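Local coordinates for protein glycogen accumulation regulator GarA (Mycobacterium tuberculosis, PDB 6I2P) that probably binds partner proteins through its forkhead-associated (FHA) domain and so regulates glycogen accumulation, at residues A28-E33 and Q139-R144; F71-Q75 and D87-D91. All blocks are in the same frame, centred on the assembly; numbering follows the deposited sequence.

Contact 2 lies within the compact FHA beta sandwich, and contact 1 lays the N-terminal segment 28-33 against it; they sit on opposite sides of the chain's centre, their own centres about 18 Å apart. They share the six-stranded antiparallel sheet: contact 1 uses the ends of strands 137-140 and 143-149, and contact 2 uses the outermost strand, 70-73, together with strand 88-89 of the other sheet. Along the chain, residues 71-75 and 87-91 are nested between 28-33 and 139-144. The contacts also meet directly, F143 CE1 lying 3.6 Å from L90 CB. Contact 1 thus fastens the N-terminal region beside another protein's chain, while contact 2 joins the two sheets near their edges.

Contact 1 of 2, residues A28-E33 and Q139-R144; sequences ADFLSE and QIGKFR. With SO4 (sulfate ion), chain L.
Two donors of S32 converge on Q139 OE1. S32 N reaches Q139 OE1 at 2.9 Å, nearly straight (171°), in the carbonyl plane and on a lone pair. S32 OG donates to Q139 OE1 over 2.7 Å from above that plane. The other end of the amide is engaged too: Q139 NE2 gives a bond of 3.1 Å to the syn lone pair of E33 OE1, within the amide plane, and a weak one to G141 O. Glutamine suits this place because it accepts and donates at once, bridging S32 and E33. CG of Q139 stands anti to its backbone N (chi1 -161°), and the extended chain carries the amide across to 28-33, while E33 bends at chi2 to bring its carboxylate round. A water joins E33 OE2 to G141 O. L31 crosses Q139 at about a right angle, its CD2 3.7 Å from Q139 CD.

R144 NH2 donates to A28 O at 2.8 Å, NH1 adding a weak bond to the same oxygen; arginine can turn both terminal nitrogens to one carbonyl. D29 instead pairs with R63 and with a basic side chain of another protein's chain. G141 occupies the positive-phi corner of the type II' turn from I140 to F143, a place natural to glycine. K142 NZ donates to O1 of a sulfate, probably from the crystallisation liquor, which V93 N and the other protein's chain also bind.

That other chain packs on F30, L31 and R144. Because S32 N and A28 O are backbone atoms, the grip of Q139 and R144 probably sets the backbone course of 28-33.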
ATOM      1  N   ALA C  28      -7.618 -11.783 -15.403  1.00 81.93           N
ATOM      2  CA  ALA C  28      -7.329 -12.828 -14.409  1.00 78.17           C
ATOM      3  C   ALA C  28      -5.887 -12.818 -13.873  1.00 78.90           C
ATOM      4  O   ALA C  28      -5.651 -13.284 -12.755  1.00 75.83           O
ATOM      5  CB  ALA C  28      -7.677 -14.196 -14.974  1.00 79.28           C
ATOM      6  N   ASP C  29      -4.941 -12.268 -14.660  1.00 76.23           N
ATOM      7  CA  ASP C  29      -3.511 -12.159 -14.345  1.00 75.26           C
ATOM      8  C   ASP C  29      -3.211 -11.201 -13.168  1.00 76.04           C
ATOM      9  O   ASP C  29      -2.133 -11.264 -12.577  1.00 74.63           O
ATOM     10  CB  ASP C  29      -2.748 -11.714 -15.606  1.00 80.42           C
ATOM     11  CG  ASP C  29      -1.243 -11.822 -15.511  1.00 93.02           C
ATOM     12  OD1 ASP C  29      -0.725 -12.959 -15.566  1.00 93.54           O
ATOM     13  OD2 ASP C  29      -0.581 -10.770 -15.395  1.00100.88           O
ATOM     14  N   PHE C  30      -4.163 -10.331 -12.826  1.00 71.10           N
ATOM     15  CA  PHE C  30      -3.995  -9.356 -11.751  1.00 69.13           C
ATOM     16  C   PHE C  30      -4.678  -9.781 -10.469  1.00 67.68           C
ATOM     17  O   PHE C  30      -5.409 -10.766 -10.473  1.00 66.12           O
ATOM     18  CB  PHE C  30      -4.482  -7.975 -12.212  1.00 73.21           C
ATOM     19  CG  PHE C  30      -3.814  -7.532 -13.489  1.00 77.56           C
ATOM     20  CD1 PHE C  30      -2.500  -7.081 -13.484  1.00 81.36           C
ATOM     21  CD2 PHE C  30      -4.479  -7.621 -14.705  1.00 82.17           C
ATOM     22  CE1 PHE C  30      -1.872  -6.705 -14.670  1.00 85.40           C
ATOM     23  CE2 PHE C  30      -3.848  -7.246 -15.892  1.00 88.19           C
ATOM     24  CZ  PHE C  30      -2.547  -6.800 -15.867  1.00 86.87           C
ATOM     25  N   LEU C  31      -4.404  -9.075  -9.361  1.00 62.03           N
ATOM     26  CA  LEU C  31      -5.060  -9.354  -8.080  1.00 59.55           C
ATOM     27  C   LEU C  31      -6.504  -8.844  -8.153  1.00 61.88           C
ATOM     28  O   LEU C  31      -6.780  -7.865  -8.854  1.00 62.58           O
ATOM     29  CB  LEU C  31      -4.305  -8.715  -6.895  1.00 59.15           C
ATOM     30  CG  LEU C  31      -2.935  -9.325  -6.535  1.00 62.70           C
ATOM     31  CD1 LEU C  31      -2.178  -8.420  -5.607  1.00 63.22           C
ATOM     32  CD2 LEU C  31      -3.075 -10.705  -5.888  1.00 61.72           C
ATOM     33  N   SER C  32      -7.413  -9.537  -7.454  1.00 56.61           N
ATOM     34  CA  SER C  32      -8.856  -9.296  -7.399  1.00 57.21           C
ATOM     35  C   SER C  32      -9.284  -7.849  -7.129  1.00 63.10           C
ATOM     36  O   SER C  32     -10.286  -7.410  -7.698  1.00 64.69           O
ATOM     37  CB  SER C  32      -9.505 -10.214  -6.373  1.00 58.64           C
ATOM     38  OG  SER C  32      -9.105 -11.565  -6.523  1.00 64.56           O
ATOM     39  N   GLU C  33      -8.541  -7.121  -6.265  1.00 58.89           N
ATOM     40  CA  GLU C  33      -8.807  -5.721  -5.884  1.00 59.86           C
ATOM     41  C   GLU C  33      -8.885  -4.784  -7.084  1.00 66.38           C
ATOM     42  O   GLU C  33      -9.617  -3.798  -7.035  1.00 67.93           O
ATOM     43  CB  GLU C  33      -7.754  -5.200  -4.887  1.00 60.41           C
ATOM     44  CG  GLU C  33      -7.856  -5.797  -3.492  1.00 64.13           C
ATOM     45  CD  GLU C  33      -7.285  -7.188  -3.276  1.00 73.04           C
ATOM     46  OE1 GLU C  33      -6.727  -7.778  -4.229  1.00 49.76           O
ATOM     47  OE2 GLU C  33      -7.404  -7.693  -2.138  1.00 68.83           O
ATOM     48  N   GLN C 139      -7.934 -16.410  -3.396  1.00 47.78           N
ATOM     49  CA  GLN C 139      -7.043 -15.311  -3.044  1.00 46.75           C
ATOM     50  C   GLN C 139      -7.207 -14.940  -1.585  1.00 50.05           C
ATOM     51  O   GLN C 139      -8.287 -14.525  -1.159  1.00 50.29           O
ATOM     52  CB  GLN C 139      -7.211 -14.093  -3.969  1.00 48.82           C
ATOM     53  CG  GLN C 139      -6.014 -13.148  -3.913  1.00 57.60           C
ATOM     54  CD  GLN C 139      -6.303 -11.780  -4.468  1.00 68.77           C
ATOM     55  OE1 GLN C 139      -6.526 -11.593  -5.667  1.00 62.92           O
ATOM     56  NE2 GLN C 139      -6.282 -10.787  -3.604  1.00 61.94           N
ATOM     57  N   ILE C 140      -6.129 -15.144  -0.816  1.00 45.97           N
ATOM     58  CA  ILE C 140      -6.009 -14.807   0.601  1.00 45.24           C
ATOM     59  C   ILE C 140      -4.778 -13.909   0.670  1.00 49.15           C
ATOM     60  O   ILE C 140      -3.658 -14.368   0.437  1.00 49.75           O
ATOM     61  CB  ILE C 140      -5.933 -16.071   1.508  1.00 47.83           C
ATOM     62  CG1 ILE C 140      -7.285 -16.836   1.499  1.00 47.75           C
ATOM     63  CG2 ILE C 140      -5.526 -15.701   2.939  1.00 48.66           C
ATOM     64  CD1 ILE C 140      -7.250 -18.288   2.024  1.00 52.41           C
ATOM     65  N   GLY C 141      -5.017 -12.623   0.888  1.00 44.95           N
ATOM     66  CA  GLY C 141      -3.978 -11.602   0.899  1.00 45.29           C
ATOM     67  C   GLY C 141      -3.434 -11.411  -0.499  1.00 49.77           C
ATOM     68  O   GLY C 141      -4.192 -11.130  -1.431  1.00 47.93           O
ATOM     69  N   LYS C 142      -2.127 -11.627  -0.657  1.00 49.25           N
ATOM     70  CA  LYS C 142      -1.436 -11.571  -1.943  1.00 50.74           C
ATOM     71  C   LYS C 142      -1.194 -13.004  -2.452  1.00 54.77           C
ATOM     72  O   LYS C 142      -0.537 -13.180  -3.476  1.00 56.36           O
ATOM     73  CB  LYS C 142      -0.108 -10.792  -1.837  1.00 55.52           C
ATOM     74  CG  LYS C 142      -0.253  -9.297  -1.596  1.00 65.92           C
ATOM     75  CD  LYS C 142       1.117  -8.630  -1.573  1.00 81.94           C
ATOM     76  CE  LYS C 142       1.456  -8.013  -0.236  1.00 96.84           C
ATOM     77  NZ  LYS C 142       2.860  -7.538  -0.191  1.00111.34           N
ATOM     78  N   PHE C 143      -1.710 -14.025  -1.733  1.00 49.78           N
ATOM     79  CA  PHE C 143      -1.567 -15.428  -2.132  1.00 48.75           C
ATOM     80  C   PHE C 143      -2.634 -15.815  -3.141  1.00 52.76           C
ATOM     81  O   PHE C 143      -3.815 -15.562  -2.924  1.00 51.40           O
ATOM     82  CB  PHE C 143      -1.638 -16.380  -0.926  1.00 49.97           C
ATOM     83  CG  PHE C 143      -0.411 -16.405  -0.052  1.00 52.17           C
ATOM     84  CD1 PHE C 143      -0.305 -15.560   1.048  1.00 55.33           C
ATOM     85  CD2 PHE C 143       0.630 -17.297  -0.305  1.00 54.40           C
ATOM     86  CE1 PHE C 143       0.823 -15.599   1.873  1.00 57.35           C
ATOM     87  CE2 PHE C 143       1.767 -17.324   0.513  1.00 58.53           C
ATOM     88  CZ  PHE C 143       1.850 -16.478   1.603  1.00 57.20           C
ATOM     89  N   ARG C 144      -2.211 -16.426  -4.244  1.00 51.60           N
ATOM     90  CA  ARG C 144      -3.085 -16.925  -5.299  1.00 51.64           C
ATOM     91  C   ARG C 144      -2.938 -18.436  -5.278  1.00 53.85           C
ATOM     92  O   ARG C 144      -1.947 -18.990  -5.760  1.00 54.17           O
ATOM     93  CB  ARG C 144      -2.730 -16.303  -6.660  1.00 54.50           C
ATOM     94  CG  ARG C 144      -3.240 -14.862  -6.808  1.00 67.06           C
ATOM     95  CD  ARG C 144      -2.700 -14.175  -8.049  1.00 78.40           C
ATOM     96  NE  ARG C 144      -3.082 -14.875  -9.279  1.00 87.13           N
ATOM     97  CZ  ARG C 144      -3.557 -14.281 -10.369  1.00103.62           C
ATOM     98  NH1 ARG C 144      -3.722 -12.966 -10.399  1.00 89.37           N
ATOM     99  NH2 ARG C 144      -3.866 -14.999 -11.440  1.00 94.80           N
TER
HETATM  100  S   SO4 L 202       5.022  -9.175   2.367  1.00 89.22           S
HETATM  101  O1  SO4 L 202       5.174  -8.534   1.056  1.00 88.30           O
HETATM  102  O2  SO4 L 202       5.751  -8.400   3.373  1.00 89.03           O
HETATM  103  O3  SO4 L 202       3.605  -9.238   2.725  1.00 90.20           O
HETATM  104  O4  SO4 L 202       5.553 -10.543   2.321  1.00 89.45           O
HETATM  105  O   HOH W   1      -6.024  -9.216  -0.438  1.00 49.68           O

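Contact 2 of 2, residues F71-Q75 and D87-D91; sequences FLLDQ and DIFLD
F71 turns a ring face to I88 at the edge of the FHA beta sandwich, strand 70-73 edging one sheet and strand 88-89 the other. The touching parts run 150° apart in direction, and no hydrogen bond links them; apolar side chains do the joining. I88 CG2 sits over the centre of the F71 ring, 8° off its normal, in a CH-pi contact. It gets there because CG2 is anti to the backbone N of I88, which leaves CG1 (chi1 -63°) on the flank, touching F71 CB at 3.7 Å. A beta-branched residue suits this place, since one branch meets the ring while the other continues toward L73. F71 itself has CG anti to its carbonyl carbon, with the ring extended over I88 and on toward L90, whose CD2 comes obliquely to F71 CE2 at 4.1 Å.

Around this core, F71 also packs on V61, and I88 on L59 and T78, so neighbouring strands of both sheets close in on the pair. At the polar margin D87 OD2 accepts a hydrogen bond from S79 N, which ties the residue just before strand 88-89 to strand 77-81. L73 crosses I88 at about a right angle, meeting it through CD2, 3.7 Å from I88 CD1.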
ATOM      1  N   PHE C  71      -0.556 -27.276   0.274  1.00 44.88           N
ATOM      2  CA  PHE C  71      -1.191 -27.658   1.522  1.00 45.83           C
ATOM      3  C   PHE C  71      -2.266 -28.683   1.230  1.00 51.91           C
ATOM      4  O   PHE C  71      -3.118 -28.462   0.362  1.00 50.15           O
ATOM      5  CB  PHE C  71      -1.787 -26.415   2.217  1.00 46.34           C
ATOM      6  CG  PHE C  71      -0.839 -25.240   2.307  1.00 46.99           C
ATOM      7  CD1 PHE C  71       0.077 -25.145   3.345  1.00 50.69           C
ATOM      8  CD2 PHE C  71      -0.847 -24.243   1.336  1.00 47.75           C
ATOM      9  CE1 PHE C  71       0.960 -24.067   3.420  1.00 51.72           C
ATOM     10  CE2 PHE C  71       0.049 -23.174   1.402  1.00 50.50           C
ATOM     11  CZ  PHE C  71       0.943 -23.091   2.445  1.00 49.83           C
ATOM     12  N   LEU C  72      -2.201 -29.823   1.925  1.00 52.21           N
ATOM     13  CA  LEU C  72      -3.175 -30.893   1.755  1.00 53.75           C
ATOM     14  C   LEU C  72      -4.348 -30.692   2.709  1.00 57.96           C
ATOM     15  O   LEU C  72      -4.150 -30.496   3.909  1.00 58.11           O
ATOM     16  CB  LEU C  72      -2.525 -32.270   1.971  1.00 56.16           C
ATOM     17  CG  LEU C  72      -3.372 -33.489   1.599  1.00 62.72           C
ATOM     18  CD1 LEU C  72      -3.252 -33.813   0.102  1.00 62.64           C
ATOM     19  CD2 LEU C  72      -2.962 -34.702   2.428  1.00 67.05           C
ATOM     20  N   LEU C  73      -5.568 -30.726   2.160  1.00 54.42           N
ATOM     21  CA  LEU C  73      -6.813 -30.615   2.914  1.00 54.47           C
ATOM     22  C   LEU C  73      -7.331 -32.045   3.094  1.00 61.36           C
ATOM     23  O   LEU C  73      -7.675 -32.704   2.107  1.00 60.97           O
ATOM     24  CB  LEU C  73      -7.845 -29.749   2.157  1.00 53.05           C
ATOM     25  CG  LEU C  73      -7.429 -28.332   1.762  1.00 55.75           C
ATOM     26  CD1 LEU C  73      -8.412 -27.732   0.785  1.00 54.95           C
ATOM     27  CD2 LEU C  73      -7.303 -27.432   2.970  1.00 58.20           C
ATOM     28  N   ASP C  74      -7.316 -32.547   4.343  1.00 60.69           N
ATOM     29  CA  ASP C  74      -7.748 -33.913   4.670  1.00 63.53           C
ATOM     30  C   ASP C  74      -8.570 -33.988   5.970  1.00 69.27           C
ATOM     31  O   ASP C  74      -8.973 -35.077   6.392  1.00 72.35           O
ATOM     32  CB  ASP C  74      -6.534 -34.867   4.708  1.00 66.78           C
ATOM     33  CG  ASP C  74      -5.431 -34.518   5.702  1.00 77.24           C
ATOM     34  OD1 ASP C  74      -5.565 -33.490   6.419  1.00 76.49           O
ATOM     35  OD2 ASP C  74      -4.432 -35.266   5.763  1.00 83.95           O
ATOM     36  N   GLN C  75      -8.826 -32.814   6.589  1.00 63.10           N
ATOM     37  CA  GLN C  75      -9.609 -32.654   7.817  1.00 63.54           C
ATOM     38  C   GLN C  75     -10.956 -32.004   7.473  1.00 65.15           C
ATOM     39  O   GLN C  75     -11.121 -31.481   6.367  1.00 61.84           O
ATOM     40  CB  GLN C  75      -8.857 -31.746   8.813  1.00 64.03           C
ATOM     41  CG  GLN C  75      -7.568 -32.325   9.382  1.00 71.29           C
ATOM     42  CD  GLN C  75      -6.614 -31.263   9.887  1.00 87.42           C
ATOM     43  OE1 GLN C  75      -6.986 -30.113  10.175  1.00 77.19           O
ATOM     44  NE2 GLN C  75      -5.348 -31.634  10.015  1.00 85.93           N
ATOM     45  N   ASP C  87      -3.368 -23.956  10.319  1.00 54.58           N
ATOM     46  CA  ASP C  87      -3.096 -25.213   9.605  1.00 54.59           C
ATOM     47  C   ASP C  87      -2.394 -24.912   8.277  1.00 57.37           C
ATOM     48  O   ASP C  87      -1.508 -25.660   7.861  1.00 58.33           O
ATOM     49  CB  ASP C  87      -4.393 -26.004   9.364  1.00 55.86           C
ATOM     50  CG  ASP C  87      -5.140 -26.407  10.619  1.00 61.45           C
ATOM     51  OD1 ASP C  87      -4.521 -27.039  11.503  1.00 64.52           O
ATOM     52  OD2 ASP C  87      -6.349 -26.113  10.706  1.00 62.20           O
ATOM     53  N   ILE C  88      -2.797 -23.806   7.625  1.00 51.78           N
ATOM     54  CA  ILE C  88      -2.203 -23.297   6.391  1.00 49.67           C
ATOM     55  C   ILE C  88      -1.653 -21.917   6.754  1.00 53.78           C
ATOM     56  O   ILE C  88      -2.381 -20.921   6.742  1.00 53.06           O
ATOM     57  CB  ILE C  88      -3.212 -23.285   5.205  1.00 50.33           C
ATOM     58  CG1 ILE C  88      -3.661 -24.717   4.857  1.00 50.41           C
ATOM     59  CG2 ILE C  88      -2.641 -22.557   3.969  1.00 48.89           C
ATOM     60  CD1 ILE C  88      -5.010 -24.803   4.269  1.00 50.16           C
ATOM     61  N   PHE C  89      -0.382 -21.884   7.150  1.00 51.56           N
ATOM     62  CA  PHE C  89       0.288 -20.656   7.556  1.00 52.02           C
ATOM     63  C   PHE C  89       0.628 -19.811   6.334  1.00 55.10           C
ATOM     64  O   PHE C  89       1.373 -20.252   5.460  1.00 54.85           O
ATOM     65  CB  PHE C  89       1.520 -20.965   8.428  1.00 56.14           C
ATOM     66  CG  PHE C  89       2.352 -19.768   8.819  1.00 58.73           C
ATOM     67  CD1 PHE C  89       1.858 -18.818   9.706  1.00 62.29           C
ATOM     68  CD2 PHE C  89       3.640 -19.606   8.325  1.00 61.47           C
ATOM     69  CE1 PHE C  89       2.629 -17.711  10.069  1.00 64.62           C
ATOM     70  CE2 PHE C  89       4.414 -18.505   8.695  1.00 66.18           C
ATOM     71  CZ  PHE C  89       3.902 -17.563   9.565  1.00 65.08           C
ATOM     72  N   LEU C  90       0.037 -18.614   6.253  1.00 51.06           N
ATOM     73  CA  LEU C  90       0.255 -17.705   5.134  1.00 50.08           C
ATOM     74  C   LEU C  90       0.831 -16.386   5.636  1.00 56.43           C
ATOM     75  O   LEU C  90       0.101 -15.506   6.099  1.00 55.30           O
ATOM     76  CB  LEU C  90      -1.030 -17.519   4.300  1.00 48.30           C
ATOM     77  CG  LEU C  90      -1.662 -18.793   3.709  1.00 52.41           C
ATOM     78  CD1 LEU C  90      -3.135 -18.575   3.386  1.00 51.30           C
ATOM     79  CD2 LEU C  90      -0.887 -19.310   2.482  1.00 53.34           C
ATOM     80  N   ASP C  91       2.166 -16.296   5.614  1.00 56.43           N
ATOM     81  CA  ASP C  91       2.907 -15.133   6.079  1.00 59.02           C
ATOM     82  C   ASP C  91       2.970 -14.050   5.016  1.00 63.15           C
ATOM     83  O   ASP C  91       3.781 -14.111   4.090  1.00 63.90           O
ATOM     84  CB  ASP C  91       4.309 -15.534   6.570  1.00 64.13           C
ATOM     85  CG  ASP C  91       5.023 -14.482   7.400  1.00 80.53           C
ATOM     86  OD1 ASP C  91       4.337 -13.572   7.934  1.00 81.83           O
ATOM     87  OD2 ASP C  91       6.263 -14.570   7.526  1.00 90.48           O
TER